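Local coordinates for Serine/threonine-protein phosphatase 2A regulatory subunit B'' subunit alpha (Homo sapiens, PDB 4I5J) that binds calcium through an EF-hand and, as a regulatory B'' subunit of protein phosphatase 2A, might modulate the substrate selectivity and activity of the catalytic subunit, at residues V64-F69 with F176-I181; S58-T63 with F110-F115; S148-R153 with E213-E218. All blocks are in the same frame, centred on the assembly; numbering follows the deposited sequence.

Contact 1 (V64-F69 with F176-I181); sequences VIQRIF and FVWFLI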
loop_
_atom_site.group_PDB
_atom_site.type_symbol
_atom_site.label_atom_id
_atom_site.label_comp_id
_atom_site.label_asym_id
_atom_site.label_seq_id
_atom_site.Cartn_x
_atom_site.Cartn_y
_atom_site.Cartn_z
ATOM N N VAL A 64 -4.172 -9.561 7.644
ATOM C CA VAL A 64 -4.740 -10.259 6.496
ATOM C C VAL A 64 -5.881 -9.440 5.908
ATOM O O VAL A 64 -6.026 -9.332 4.678
ATOM C CB VAL A 64 -5.258 -11.668 6.851
ATOM C CG1 VAL A 64 -5.984 -12.301 5.635
ATOM C CG2 VAL A 64 -4.105 -12.550 7.321
ATOM N N ILE A 65 -6.702 -8.862 6.777
ATOM C CA ILE A 65 -7.788 -8.029 6.272
ATOM C C ILE A 65 -7.241 -6.812 5.495
ATOM O O ILE A 65 -7.755 -6.497 4.433
ATOM C CB ILE A 65 -8.775 -7.641 7.376
ATOM C CG1 ILE A 65 -9.437 -8.910 7.901
ATOM C CG2 ILE A 65 -9.848 -6.668 6.852
ATOM C CD1 ILE A 65 -10.392 -8.692 9.026
ATOM N N GLN A 66 -6.174 -6.166 5.982
ATOM C CA GLN A 66 -5.624 -5.023 5.256
ATOM C C GLN A 66 -5.169 -5.497 3.897
ATOM O O GLN A 66 -5.419 -4.832 2.896
ATOM C CB GLN A 66 -4.440 -4.360 6.002
ATOM C CG GLN A 66 -4.820 -3.710 7.311
ATOM C CD GLN A 66 -6.222 -3.141 7.269
ATOM O OE1 GLN A 66 -6.514 -2.222 6.501
ATOM N NE2 GLN A 66 -7.107 -3.706 8.075
ATOM N N ARG A 67 -4.533 -6.668 3.860
ATOM C CA ARG A 67 -4.015 -7.215 2.600
ATOM C C ARG A 67 -5.131 -7.556 1.619
ATOM O O ARG A 67 -4.979 -7.379 0.411
ATOM C CB ARG A 67 -3.126 -8.441 2.841
ATOM C CG ARG A 67 -1.829 -8.096 3.596
ATOM C CD ARG A 67 -0.877 -9.275 3.589
ATOM N NE ARG A 67 -0.397 -9.571 2.236
ATOM C CZ ARG A 67 0.315 -10.652 1.916
ATOM N NH1 ARG A 67 0.604 -11.545 2.849
ATOM N NH2 ARG A 67 0.720 -10.848 0.664
ATOM N N ILE A 68 -6.245 -8.046 2.135
ATOM C CA ILE A 68 -7.404 -8.337 1.294
ATOM C C ILE A 68 -7.863 -7.014 0.666
ATOM O O ILE A 68 -7.947 -6.893 -0.561
ATOM C CB ILE A 68 -8.552 -8.977 2.127
ATOM C CG1 ILE A 68 -8.274 -10.460 2.425
ATOM C CG2 ILE A 68 -9.882 -8.877 1.378
ATOM C CD1 ILE A 68 -9.155 -11.045 3.579
ATOM N N PHE A 69 -8.105 -5.998 1.490
ATOM C CA PHE A 69 -8.572 -4.723 0.950
ATOM C C PHE A 69 -7.566 -4.058 0.053
ATOM O O PHE A 69 -7.934 -3.440 -0.960
ATOM C CB PHE A 69 -9.059 -3.786 2.056
ATOM C CG PHE A 69 -10.440 -4.115 2.506
ATOM C CD1 PHE A 69 -10.683 -5.286 3.219
ATOM C CD2 PHE A 69 -11.511 -3.332 2.128
ATOM C CE1 PHE A 69 -11.972 -5.624 3.603
ATOM C CE2 PHE A 69 -12.797 -3.672 2.510
ATOM C CZ PHE A 69 -13.016 -4.822 3.252
ATOM N N PHE A 176 -0.043 1.332 8.452
ATOM C CA PHE A 176 1.353 0.999 8.243
ATOM C C PHE A 176 1.466 -0.160 7.254
ATOM O O PHE A 176 2.367 -0.175 6.412
ATOM C CB PHE A 176 2.045 0.637 9.557
ATOM C CG PHE A 176 3.453 0.188 9.362
ATOM C CD1 PHE A 176 4.421 1.091 8.952
ATOM C CD2 PHE A 176 3.794 -1.131 9.521
ATOM C CE1 PHE A 176 5.722 0.686 8.746
ATOM C CE2 PHE A 176 5.103 -1.553 9.332
ATOM C CZ PHE A 176 6.067 -0.641 8.929
ATOM N N VAL A 177 0.554 -1.128 7.361
ATOM C CA VAL A 177 0.500 -2.233 6.398
ATOM C C VAL A 177 0.464 -1.737 4.951
ATOM O O VAL A 177 1.225 -2.219 4.106
ATOM C CB VAL A 177 -0.674 -3.204 6.683
ATOM C CG1 VAL A 177 -0.644 -4.364 5.695
ATOM C CG2 VAL A 177 -0.556 -3.777 8.122
ATOM N N TRP A 178 -0.393 -0.754 4.670
ATOM C CA TRP A 178 -0.520 -0.192 3.319
ATOM C C TRP A 178 0.734 0.529 2.912
ATOM O O TRP A 178 1.205 0.379 1.783
ATOM C CB TRP A 178 -1.682 0.806 3.275
ATOM C CG TRP A 178 -3.021 0.145 3.305
ATOM C CD1 TRP A 178 -3.570 -0.537 4.355
ATOM C CD2 TRP A 178 -3.986 0.097 2.249
ATOM N NE1 TRP A 178 -4.810 -1.008 4.018
ATOM C CE2 TRP A 178 -5.093 -0.640 2.729
ATOM C CE3 TRP A 178 -4.024 0.592 0.943
ATOM C CZ2 TRP A 178 -6.228 -0.872 1.967
ATOM C CZ3 TRP A 178 -5.162 0.341 0.169
ATOM C CH2 TRP A 178 -6.247 -0.382 0.691
ATOM N N PHE A 179 1.267 1.345 3.820
ATOM C CA PHE A 179 2.550 1.978 3.580
ATOM C C PHE A 179 3.628 0.943 3.271
ATOM O O PHE A 179 4.277 1.016 2.227
ATOM C CB PHE A 179 3.012 2.818 4.779
ATOM C CG PHE A 179 4.447 3.232 4.676
ATOM C CD1 PHE A 179 4.811 4.300 3.866
ATOM C CD2 PHE A 179 5.444 2.528 5.347
ATOM C CE1 PHE A 179 6.139 4.672 3.736
ATOM C CE2 PHE A 179 6.783 2.894 5.227
ATOM C CZ PHE A 179 7.134 3.965 4.423
ATOM N N LEU A 180 3.833 -0.015 4.176
ATOM C CA LEU A 180 4.926 -0.974 3.998
ATOM C C LEU A 180 4.839 -1.700 2.652
ATOM O O LEU A 180 5.837 -1.766 1.925
ATOM C CB LEU A 180 4.985 -1.981 5.154
ATOM C CG LEU A 180 6.173 -2.951 5.191
ATOM C CD1 LEU A 180 6.302 -3.611 6.566
ATOM C CD2 LEU A 180 6.025 -4.070 4.192
ATOM N N ILE A 181 3.665 -2.255 2.334
ATOM C CA ILE A 181 3.493 -2.993 1.084
ATOM C C ILE A 181 3.787 -2.105 -0.125
ATOM O O ILE A 181 4.413 -2.535 -1.103
ATOM C CB ILE A 181 2.085 -3.609 0.987
ATOM C CG1 ILE A 181 1.890 -4.617 2.126
ATOM C CG2 ILE A 181 1.886 -4.295 -0.369
ATOM C CD1 ILE A 181 0.490 -5.193 2.209
#
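Helix segments 64-69 and 176-181 pass at 9.8 Å between axes, crossing at -58°, with Gln66 and Val177 the nearest pair of residues along the backbone. The contact is small, and about half of it rests on Gln66 and Trp178. The indole NE1 of Trp178 donates to Gln66 OE1 at 3.2 Å. The bond is fairly straight. OE1 lies at the edge of the indole, near the ring plane, and receives the N-H in its own carbonyl plane on a lone pair. The amide is turned 46° from the ring. A bend at chi2 (-33°) in the Gln66 chain folds the amide back toward its own helix, where NE2 bonds to Thr62 O; NE2 also bonds to Gln30 OE1 of a neighbouring loop. These bonds hold the amide in one rotation, with OE1 toward the indole. Nearer the backbone, Gln66 CB packs on Val177 CG1 at 3.8 Å. The far end of the indole reaches the last turn of segment 64-69, where CZ2 of Trp178 lies 4.1 Å from Phe69 CB. One turn on from Val177, Ile181 CD1 touches Arg67 CG at 4.0 Å. The Arg67 guanidinium runs on to Thr107 O. With an alanine in place of Trp178 the indole donor to Gln66 OE1 is gone, and a gap would probably open beside Phe69 CB. The contact joins helices 54-72 and 173-184, which belong to the two EF-hand regions of this calcium-binding part of the subunit. Helix 189-199 packs on Trp178 through Thr190 and Tyr194, and helix 112-125 meets Phe176 and Leu180.

Contact 2 (S58-T63 with F110-F115); sequences SRYITT and FSYEHF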
loop_
_atom_site.group_PDB
_atom_site.type_symbol
_atom_site.label_atom_id
_atom_site.label_comp_id
_atom_site.label_asym_id
_atom_site.label_seq_id
_atom_site.Cartn_x
_atom_site.Cartn_y
_atom_site.Cartn_z
ATOM N N SER A 58 -4.862 -11.194 17.011
ATOM C CA SER A 58 -5.550 -9.990 16.539
ATOM C C SER A 58 -4.807 -9.289 15.433
ATOM O O SER A 58 -5.413 -8.908 14.432
ATOM C CB SER A 58 -5.767 -8.996 17.676
ATOM O OG SER A 58 -6.671 -9.548 18.598
ATOM N N ARG A 59 -3.506 -9.091 15.637
ATOM C CA ARG A 59 -2.647 -8.480 14.636
ATOM C C ARG A 59 -2.632 -9.238 13.307
ATOM O O ARG A 59 -2.574 -8.619 12.247
ATOM C CB ARG A 59 -1.219 -8.358 15.172
ATOM C CG ARG A 59 -1.065 -7.313 16.251
ATOM C CD ARG A 59 -1.443 -5.944 15.741
ATOM N NE ARG A 59 -1.082 -4.909 16.702
ATOM C CZ ARG A 59 -1.675 -3.721 16.774
ATOM N NH1 ARG A 59 -2.674 -3.417 15.950
ATOM N NH2 ARG A 59 -1.275 -2.837 17.681
ATOM N N TYR A 60 -2.647 -10.568 13.362
ATOM C CA TYR A 60 -2.630 -11.379 12.137
ATOM C C TYR A 60 -3.912 -11.151 11.343
ATOM O O TYR A 60 -3.874 -10.886 10.145
ATOM C CB TYR A 60 -2.442 -12.874 12.450
ATOM C CG TYR A 60 -2.633 -13.750 11.237
ATOM C CD1 TYR A 60 -1.650 -13.842 10.264
ATOM C CD2 TYR A 60 -3.814 -14.459 11.050
ATOM C CE1 TYR A 60 -1.836 -14.639 9.124
ATOM C CE2 TYR A 60 -4.010 -15.257 9.921
ATOM C CZ TYR A 60 -3.020 -15.349 8.973
ATOM O OH TYR A 60 -3.222 -16.144 7.869
ATOM N N ILE A 61 -5.048 -11.225 12.021
ATOM C CA ILE A 61 -6.326 -10.976 11.385
ATOM C C ILE A 61 -6.417 -9.558 10.800
ATOM O O ILE A 61 -6.834 -9.379 9.653
ATOM C CB ILE A 61 -7.470 -11.258 12.356
ATOM C CG1 ILE A 61 -7.506 -12.765 12.662
ATOM C CG2 ILE A 61 -8.803 -10.768 11.775
ATOM C CD1 ILE A 61 -8.535 -13.153 13.699
ATOM N N THR A 62 -5.994 -8.561 11.570
ATOM C CA THR A 62 -5.967 -7.183 11.084
ATOM C C THR A 62 -5.124 -7.084 9.819
ATOM O O THR A 62 -5.492 -6.411 8.845
ATOM C CB THR A 62 -5.332 -6.254 12.136
ATOM O OG1 THR A 62 -6.192 -6.147 13.277
ATOM C CG2 THR A 62 -5.089 -4.860 11.547
ATOM N N THR A 63 -3.980 -7.774 9.837
ATOM C CA THR A 63 -3.038 -7.687 8.733
ATOM C C THR A 63 -3.576 -8.377 7.482
ATOM O O THR A 63 -3.472 -7.826 6.381
ATOM C CB THR A 63 -1.687 -8.269 9.123
ATOM O OG1 THR A 63 -1.172 -7.533 10.243
ATOM C CG2 THR A 63 -0.710 -8.175 7.971
ATOM N N PHE A 110 -2.613 -14.483 3.138
ATOM C CA PHE A 110 -2.667 -15.260 4.379
ATOM C C PHE A 110 -1.381 -15.597 5.095
ATOM O O PHE A 110 -1.426 -16.003 6.264
ATOM C CB PHE A 110 -3.436 -16.562 4.145
ATOM C CG PHE A 110 -4.891 -16.340 3.941
ATOM C CD1 PHE A 110 -5.424 -16.301 2.666
ATOM C CD2 PHE A 110 -5.721 -16.121 5.025
ATOM C CE1 PHE A 110 -6.770 -16.061 2.477
ATOM C CE2 PHE A 110 -7.079 -15.895 4.842
ATOM C CZ PHE A 110 -7.601 -15.853 3.574
ATOM N N SER A 111 -0.257 -15.469 4.400
ATOM C CA SER A 111 1.024 -15.946 4.913
ATOM C C SER A 111 1.306 -15.426 6.292
ATOM O O SER A 111 1.204 -14.217 6.512
ATOM C CB SER A 111 2.147 -15.478 4.010
ATOM O OG SER A 111 3.414 -15.713 4.603
ATOM N N TYR A 112 1.662 -16.324 7.216
ATOM C CA TYR A 112 2.002 -15.901 8.569
ATOM C C TYR A 112 3.362 -15.238 8.602
ATOM O O TYR A 112 3.548 -14.228 9.292
ATOM C CB TYR A 112 1.973 -17.058 9.594
ATOM C CG TYR A 112 2.102 -16.501 10.989
ATOM C CD1 TYR A 112 0.990 -16.017 11.657
ATOM C CD2 TYR A 112 3.349 -16.380 11.601
ATOM C CE1 TYR A 112 1.100 -15.468 12.926
ATOM C CE2 TYR A 112 3.472 -15.835 12.843
ATOM C CZ TYR A 112 2.350 -15.379 13.510
ATOM O OH TYR A 112 2.488 -14.842 14.771
ATOM N N GLU A 113 4.309 -15.811 7.862
ATOM C CA GLU A 113 5.659 -15.261 7.741
ATOM C C GLU A 113 5.631 -13.813 7.256
ATOM O O GLU A 113 6.403 -12.969 7.724
ATOM C CB GLU A 113 6.483 -16.076 6.734
ATOM C CG GLU A 113 7.068 -17.380 7.265
ATOM C CD GLU A 113 7.612 -18.291 6.160
ATOM O OE1 GLU A 113 7.449 -17.965 4.962
ATOM O OE2 GLU A 113 8.201 -19.343 6.492
ATOM N N HIS A 114 4.765 -13.530 6.292
ATOM C CA HIS A 114 4.700 -12.186 5.747
ATOM C C HIS A 114 4.174 -11.280 6.829
ATOM O O HIS A 114 4.667 -10.175 7.017
ATOM C CB HIS A 114 3.764 -12.111 4.536
ATOM C CG HIS A 114 4.359 -12.645 3.268
ATOM N ND1 HIS A 114 3.614 -12.831 2.120
ATOM C CD2 HIS A 114 5.620 -13.031 2.965
ATOM C CE1 HIS A 114 4.392 -13.311 1.166
ATOM N NE2 HIS A 114 5.615 -13.443 1.652
ATOM N N PHE A 115 3.145 -11.741 7.535
ATOM C CA PHE A 115 2.585 -10.937 8.608
ATOM C C PHE A 115 3.644 -10.608 9.652
ATOM O O PHE A 115 3.721 -9.477 10.128
ATOM C CB PHE A 115 1.407 -11.637 9.291
ATOM C CG PHE A 115 1.285 -11.301 10.750
ATOM C CD1 PHE A 115 0.822 -10.066 11.155
ATOM C CD2 PHE A 115 1.646 -12.226 11.725
ATOM C CE1 PHE A 115 0.725 -9.743 12.501
ATOM C CE2 PHE A 115 1.539 -11.913 13.081
ATOM C CZ PHE A 115 1.095 -10.678 13.471
#
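Tyr60, Tyr112 and Phe115 form an aromatic cluster where helix 54-72 meets the start of helix 112-125. The contact joins helix 54-72 of the EF-hand region to the N-terminal turn of helix 112-125. The ring contacts come first. Tyr60 turns an edge to the face of Phe115 in an offset edge-to-face pair, with planes at 85° and centroids 5.7 Å apart. Tyr60 CA also sits over that face, in a CH-pi contact 3.8 Å from the Phe115 centroid. Tyr60 thus meets the phenylalanine with both its backbone and its ring. Tyr112 approaches Tyr60 obliquely, the two CD1 atoms 3.7 Å apart.

Apolar packing extends the cluster. Arg59 CB touches Phe115 CE1 at 3.6 Å, while the rest of the arginine leads away. The Phe110 ring packs on helix 90-97, among Phe90, Thr93, Leu94 and Leu97, with Tyr60 OH at its edge.

Polar contacts frame the rings. CG of Tyr60 is anti to the backbone N (chi1 171°), which sends the ring across to the turn before helix 112-125. There its OH donates to Phe110 O; the modelled distance is very short, so the bond length is doubtful. Next along the chain, Ser111 is the N-cap of helix 112-125: its OG accepts from His114 N at 3.1 Å. Thr63 OG1 lies at the edge of the Phe115 ring and is also bonded to Tyr173 OH of helix 173-184. The same OG1 donates to Arg59 O at 2.7 Å, and it reaches that carbonyl from the face opposite to the one used by Thr63 N.

Contact 3 (S148-R153 with E213-E218); sequences SRIIER and EYFYEE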
loop_
_atom_site.group_PDB
_atom_site.type_symbol
_atom_site.label_atom_id
_atom_site.label_comp_id
_atom_site.label_asym_id
_atom_site.label_seq_id
_atom_site.Cartn_x
_atom_site.Cartn_y
_atom_site.Cartn_z
ATOM N N SER A 148 11.175 13.759 3.278
ATOM C CA SER A 148 10.266 14.344 4.256
ATOM C C SER A 148 8.983 14.876 3.615
ATOM O O SER A 148 7.941 14.991 4.280
ATOM C CB SER A 148 10.943 15.468 5.026
ATOM O OG SER A 148 10.834 16.687 4.319
ATOM N N ARG A 149 9.060 15.231 2.335
ATOM C CA ARG A 149 7.893 15.780 1.667
ATOM C C ARG A 149 6.879 14.693 1.293
ATOM O O ARG A 149 5.677 14.885 1.450
ATOM C CB ARG A 149 8.292 16.637 0.462
ATOM C CG ARG A 149 8.678 18.055 0.885
ATOM C CD ARG A 149 9.353 18.878 -0.237
ATOM N NE ARG A 149 9.727 20.195 0.285
ATOM C CZ ARG A 149 10.266 21.178 -0.428
ATOM N NH1 ARG A 149 10.507 21.021 -1.719
ATOM N NH2 ARG A 149 10.553 22.328 0.158
ATOM N N ILE A 150 7.359 13.556 0.812
ATOM C CA ILE A 150 6.450 12.445 0.564
ATOM C C ILE A 150 5.860 11.920 1.899
ATOM O O ILE A 150 4.675 11.631 1.976
ATOM C CB ILE A 150 7.118 11.327 -0.282
ATOM C CG1 ILE A 150 6.066 10.585 -1.104
ATOM C CG2 ILE A 150 8.014 10.410 0.586
ATOM C CD1 ILE A 150 5.421 11.465 -2.218
ATOM N N ILE A 151 6.663 11.878 2.957
ATOM C CA ILE A 151 6.180 11.387 4.255
ATOM C C ILE A 151 5.097 12.316 4.805
ATOM O O ILE A 151 4.058 11.866 5.285
ATOM C CB ILE A 151 7.329 11.238 5.287
ATOM C CG1 ILE A 151 8.361 10.196 4.824
ATOM C CG2 ILE A 151 6.782 10.898 6.667
ATOM C CD1 ILE A 151 7.838 8.798 4.669
ATOM N N GLU A 152 5.333 13.616 4.697
ATOM C CA GLU A 152 4.334 14.613 5.061
ATOM C C GLU A 152 3.047 14.377 4.275
ATOM O O GLU A 152 1.943 14.491 4.817
ATOM C CB GLU A 152 4.887 16.027 4.819
ATOM C CG GLU A 152 3.960 17.162 5.201
ATOM C CD GLU A 152 4.661 18.519 5.129
ATOM O OE1 GLU A 152 5.883 18.553 4.844
ATOM O OE2 GLU A 152 3.993 19.552 5.356
ATOM N N ARG A 153 3.179 14.009 3.005
ATOM C CA ARG A 153 1.993 13.690 2.204
ATOM C C ARG A 153 1.274 12.438 2.713
ATOM O O ARG A 153 0.045 12.383 2.759
ATOM C CB ARG A 153 2.367 13.560 0.727
ATOM C CG ARG A 153 2.767 14.897 0.060
ATOM C CD ARG A 153 1.572 15.825 -0.040
ATOM N NE ARG A 153 0.523 15.188 -0.832
ATOM C CZ ARG A 153 -0.778 15.383 -0.650
ATOM N NH1 ARG A 153 -1.198 16.220 0.290
ATOM N NH2 ARG A 153 -1.654 14.752 -1.417
ATOM N N GLU A 213 8.120 19.491 -9.240
ATOM C CA GLU A 213 9.281 20.272 -8.807
ATOM C C GLU A 213 9.384 20.316 -7.296
ATOM O O GLU A 213 10.474 20.253 -6.727
ATOM C CB GLU A 213 9.250 21.712 -9.340
ATOM C CG GLU A 213 10.585 22.438 -9.081
ATOM C CD GLU A 213 10.501 23.927 -9.313
ATOM O OE1 GLU A 213 9.381 24.436 -9.556
ATOM O OE2 GLU A 213 11.554 24.587 -9.247
ATOM N N TYR A 214 8.229 20.415 -6.656
ATOM C CA TYR A 214 8.153 20.496 -5.220
ATOM C C TYR A 214 8.874 19.303 -4.577
ATOM O O TYR A 214 9.693 19.481 -3.671
ATOM C CB TYR A 214 6.691 20.511 -4.815
ATOM C CG TYR A 214 6.453 20.307 -3.334
ATOM C CD1 TYR A 214 6.651 21.346 -2.432
ATOM C CD2 TYR A 214 5.997 19.091 -2.847
ATOM C CE1 TYR A 214 6.418 21.177 -1.098
ATOM C CE2 TYR A 214 5.759 18.908 -1.502
ATOM C CZ TYR A 214 5.980 19.951 -0.631
ATOM O OH TYR A 214 5.742 19.784 0.712
ATOM N N PHE A 215 8.596 18.095 -5.063
ATOM C CA PHE A 215 9.292 16.920 -4.541
ATOM C C PHE A 215 10.737 16.913 -4.974
ATOM O O PHE A 215 11.628 16.573 -4.186
ATOM C CB PHE A 215 8.600 15.622 -4.973
ATOM C CG PHE A 215 7.226 15.497 -4.437
ATOM C CD1 PHE A 215 7.020 15.182 -3.104
ATOM C CD2 PHE A 215 6.131 15.715 -5.250
ATOM C CE1 PHE A 215 5.742 15.099 -2.594
ATOM C CE2 PHE A 215 4.850 15.626 -4.744
ATOM C CZ PHE A 215 4.650 15.329 -3.425
ATOM N N TYR A 216 10.985 17.278 -6.226
ATOM C CA TYR A 216 12.354 17.194 -6.746
ATOM C C TYR A 216 13.294 18.205 -6.082
ATOM O O TYR A 216 14.483 17.948 -5.926
ATOM C CB TYR A 216 12.408 17.278 -8.272
ATOM C CG TYR A 216 13.814 17.070 -8.826
ATOM C CD1 TYR A 216 14.471 15.852 -8.682
ATOM C CD2 TYR A 216 14.491 18.097 -9.457
ATOM C CE1 TYR A 216 15.761 15.668 -9.173
ATOM C CE2 TYR A 216 15.778 17.920 -9.954
ATOM C CZ TYR A 216 16.408 16.708 -9.806
ATOM O OH TYR A 216 17.688 16.541 -10.300
ATOM N N GLU A 217 12.744 19.338 -5.666
ATOM C CA GLU A 217 13.531 20.398 -5.050
ATOM C C GLU A 217 14.027 20.022 -3.651
ATOM O O GLU A 217 15.046 20.532 -3.200
ATOM C CB GLU A 217 12.711 21.700 -5.025
ATOM C CG GLU A 217 13.532 23.005 -5.026
ATOM C CD GLU A 217 13.477 23.680 -3.668
ATOM O OE1 GLU A 217 12.607 23.283 -2.840
ATOM O OE2 GLU A 217 14.299 24.590 -3.427
ATOM N N GLU A 218 13.321 19.126 -2.963
ATOM C CA GLU A 218 13.854 18.599 -1.703
ATOM C C GLU A 218 14.997 17.644 -1.977
ATOM O O GLU A 218 16.012 17.708 -1.298
ATOM C CB GLU A 218 12.796 17.906 -0.835
ATOM C CG GLU A 218 13.323 17.524 0.551
ATOM C CD GLU A 218 12.478 16.465 1.240
ATOM O OE1 GLU A 218 11.426 16.093 0.686
ATOM O OE2 GLU A 218 12.865 16.001 2.334
HETATM O O HOH W 1 4.498 17.355 1.556
#
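Arg149 lies across helix segment 213-218 as a knob among Tyr214, Phe215, Glu217 and Glu218, and it has the most surface buried here. Its chain is extended from CG to NE and runs over the Tyr214 ring. The CD atom stands over the ring face, 3.8 Å from the centroid, and the guanidinium lies flat on the tyrosine, planes at 6°. This is an off-centre cation-pi stack. Two acceptors fix the end of the chain: Arg149 NH1 donates to Tyr214 O at 2.6 Å, near the guanidinium plane, and to Glu217 OE1 at 3.3 Å in a salt bridge.

Glu218 comes next. It runs antiparallel alongside Arg149 and reaches the first turn of helix 148-154. There its carboxylate takes two backbone N-H groups, Ser148 N on OE2 and Arg149 N on OE1, each at 3.0 Å. Ser148 OG also donates to OE2, from above the carboxylate plane. The negative charge at this helix start is probably favourable.

Tyr214 holds the other side of the arginine. Its OH is linked to Arg149 O through one water, which donates to that carbonyl.

Phe215 forms the apolar side of the contact. Ile150 CD1 meets its CE1 at 3.7 Å, and Arg153 CG lies at the ring edge. The Arg153 guanidinium turns to Arg197 O and Cys198 O, close to the calcium ligand Asp200. The contact thus joins helix 148-154 to helix 209-226, the exiting helix of the calcium-bound EF-hand. The entering helix 189-199 packs on both, with Met199 touching Ile150 and Phe215.

Contacts 1 and 2 share helix 54-72 and touch each other, with Val64 of contact 1 against Phe110 of contact 2. Contact 1 lies near the middle of the chain and joins the two EF-hand regions through a small, partly buried interface and a single indole-amide bond. Contact 2 is more deeply buried, and aromatic rings dominate it. Contact 3 lies beyond the chain's centre from contact 2, about 32 Å away between centres. It is partly exposed and the most polar of the three, built on charged groups and helix-start N-H groups. It is also the one nearest the calcium site, though none of its residues is a ligand. Contacts 1 and 3 do not touch.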